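Local coordinates for protein L-talarate/galactarate dehydratase (Salmonella typhimurium, PDB 2PP3) that dehydrates L-talarate and galactarate to 5-keto-4-deoxy-D-glucarate and also epimerises L-talarate to galactarate, using one magnesium ion per subunit, at residues Ile249-Pro254 with Thr272-Gly277. The protein carries 1 engineered substitution. Residues are numbered along the deposited sequence; the frame is centred on the assembly and turned at random.
Sequences IWIEEP and TPIATG. With MG (magnesium ion), chain F.
Ile251 and Glu252 pair in parallel with Ile274 and Ala275 through three backbone hydrogen bonds: Ile251 N to Pro273 O, Ala275 N to Ile251 O, and Glu253 N to Ala275 O, the last two at 2.9 and 2.8 Å. On the face carrying Glu252 and Ala275, the methyl of Ala275 sits over the five-membered ring of Trp250 in a CH-pi contact, its CB 3.9 Å from the ring centroid and 15° off the normal. A chi1 of 73° sets the Trp250 indole between its own backbone N and carbonyl carbon, from where NE1 reaches the anti lone pair of Glu252 OE1 at 3.0 Å, though bent and 28° out of the ring plane. These are neighbouring strands of the enolase-superfamily barrel, joined by helix 260-269 in a beta-alpha-beta crossover. Glu252, extended with CG anti to its backbone N, binds magnesium through OE2 at 2.3 Å, alongside Asp226 and Glu278, while OE1 is also held by Lys195 and Gln299. On the side of Ile251 and Ile274 the contact is between aliphatic groups: CD1 of Ile274 packs on CB of Ile251 at 3.6 Å, and Thr272 CG2 meets Ile251 CG1. Past the paired residues, a magnesium-bound water probably donates to Glu253 OE1, though it has other acceptors in reach; this would place Glu253 in the metal's second shell. Another water accepts from Thr276 OG1 and donates to Glu253 OE2.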
loop_
_atom_site.group_PDB
_atom_site.type_symbol
_atom_site.label_atom_id
_atom_site.label_comp_id
_atom_site.label_asym_id
_atom_site.label_seq_id
_atom_site.Cartn_x
_atom_site.Cartn_y
_atom_site.Cartn_z
ATOM N N ILE B 249 1.630 24.415 16.663
ATOM C CA ILE B 249 1.925 23.088 16.151
ATOM C C ILE B 249 2.191 23.234 14.654
ATOM O O ILE B 249 2.999 22.494 14.087
ATOM C CB ILE B 249 0.741 22.135 16.366
ATOM C CG1 ILE B 249 0.409 22.048 17.864
ATOM C CG2 ILE B 249 1.074 20.771 15.793
ATOM C CD1 ILE B 249 1.546 21.500 18.725
ATOM N N TRP B 250 1.507 24.188 14.019
ATOM C CA TRP B 250 1.697 24.450 12.596
ATOM C C TRP B 250 0.946 25.684 12.101
ATOM O O TRP B 250 0.060 26.200 12.783
ATOM C CB TRP B 250 1.278 23.225 11.751
ATOM C CG TRP B 250 -0.221 22.964 11.636
ATOM C CD1 TRP B 250 -1.176 23.812 11.125
ATOM C CD2 TRP B 250 -0.908 21.751 11.973
ATOM N NE1 TRP B 250 -2.406 23.197 11.121
ATOM C CE2 TRP B 250 -2.272 21.933 11.635
ATOM C CE3 TRP B 250 -0.505 20.527 12.526
ATOM C CZ2 TRP B 250 -3.237 20.933 11.831
ATOM C CZ3 TRP B 250 -1.468 19.526 12.723
ATOM C CH2 TRP B 250 -2.817 19.741 12.375
ATOM N N ILE B 251 1.335 26.162 10.922
ATOM C CA ILE B 251 0.680 27.294 10.258
ATOM C C ILE B 251 0.106 26.637 9.014
ATOM O O ILE B 251 0.846 26.139 8.166
ATOM C CB ILE B 251 1.669 28.386 9.784
ATOM C CG1 ILE B 251 2.460 28.948 10.966
ATOM C CG2 ILE B 251 0.896 29.501 9.081
ATOM C CD1 ILE B 251 1.612 29.655 11.976
ATOM N N GLU B 252 -1.210 26.638 8.900
ATOM C CA GLU B 252 -1.865 25.987 7.784
ATOM C C GLU B 252 -2.194 26.910 6.617
ATOM O O GLU B 252 -2.604 28.052 6.807
ATOM C CB GLU B 252 -3.136 25.322 8.293
ATOM C CG GLU B 252 -3.829 24.449 7.287
ATOM C CD GLU B 252 -4.862 23.565 7.939
ATOM O OE1 GLU B 252 -4.686 23.223 9.131
ATOM O OE2 GLU B 252 -5.833 23.193 7.260
ATOM N N GLU B 253 -2.014 26.393 5.407
ATOM C CA GLU B 253 -2.306 27.136 4.187
ATOM C C GLU B 253 -2.026 28.641 4.268
ATOM O O GLU B 253 -2.935 29.462 4.129
ATOM C CB GLU B 253 -3.767 26.909 3.782
ATOM C CG GLU B 253 -4.067 25.488 3.324
ATOM C CD GLU B 253 -5.208 25.420 2.312
ATOM O OE1 GLU B 253 -6.391 25.551 2.707
ATOM O OE2 GLU B 253 -4.914 25.238 1.109
ATOM N N PRO B 254 -0.762 29.025 4.491
ATOM C CA PRO B 254 -0.484 30.458 4.565
ATOM C C PRO B 254 -0.581 31.136 3.197
ATOM O O PRO B 254 -0.834 32.336 3.117
ATOM C CB PRO B 254 0.927 30.503 5.143
ATOM C CG PRO B 254 1.547 29.245 4.593
ATOM C CD PRO B 254 0.447 28.235 4.785
ATOM N N THR B 272 8.562 26.967 12.971
ATOM C CA THR B 272 7.191 26.500 13.118
ATOM C C THR B 272 6.838 25.691 11.880
ATOM O O THR B 272 7.119 26.108 10.756
ATOM C CB THR B 272 6.197 27.661 13.204
ATOM O OG1 THR B 272 6.512 28.480 14.334
ATOM C CG2 THR B 272 4.769 27.127 13.330
ATOM N N PRO B 273 6.229 24.515 12.068
ATOM C CA PRO B 273 5.865 23.700 10.910
ATOM C C PRO B 273 4.835 24.397 10.029
ATOM O O PRO B 273 4.047 25.222 10.502
ATOM C CB PRO B 273 5.309 22.426 11.547
ATOM C CG PRO B 273 6.105 22.324 12.819
ATOM C CD PRO B 273 6.075 23.750 13.319
ATOM N N ILE B 274 4.859 24.062 8.744
ATOM C CA ILE B 274 3.921 24.619 7.780
ATOM C C ILE B 274 3.111 23.446 7.262
ATOM O O ILE B 274 3.674 22.410 6.924
ATOM C CB ILE B 274 4.655 25.292 6.592
ATOM C CG1 ILE B 274 5.406 26.527 7.085
ATOM C CG2 ILE B 274 3.652 25.666 5.490
ATOM C CD1 ILE B 274 4.515 27.549 7.751
ATOM N N ALA B 275 1.793 23.616 7.207
ATOM C CA ALA B 275 0.887 22.575 6.742
ATOM C C ALA B 275 0.062 23.032 5.546
ATOM O O ALA B 275 -0.326 24.201 5.458
ATOM C CB ALA B 275 -0.050 22.167 7.875
ATOM N N THR B 276 -0.207 22.109 4.626
ATOM C CA THR B 276 -1.021 22.430 3.461
ATOM C C THR B 276 -1.438 21.171 2.707
ATOM O O THR B 276 -0.956 20.072 2.994
ATOM C CB THR B 276 -0.269 23.370 2.486
ATOM O OG1 THR B 276 -1.194 23.914 1.534
ATOM C CG2 THR B 276 0.815 22.602 1.733
ATOM N N GLY B 277 -2.367 21.334 1.766
ATOM C CA GLY B 277 -2.802 20.205 0.964
ATOM C C GLY B 277 -4.286 19.883 0.886
ATOM O O GLY B 277 -4.704 19.161 -0.017
HETATM MG MG MG F . -7.771 24.335 6.718
HETATM O O HOH W 1 -2.219 26.268 1.056
HETATM O O HOH W 2 -4.313 23.066 -0.066
HETATM O O HOH W 3 -6.957 25.630 5.156
#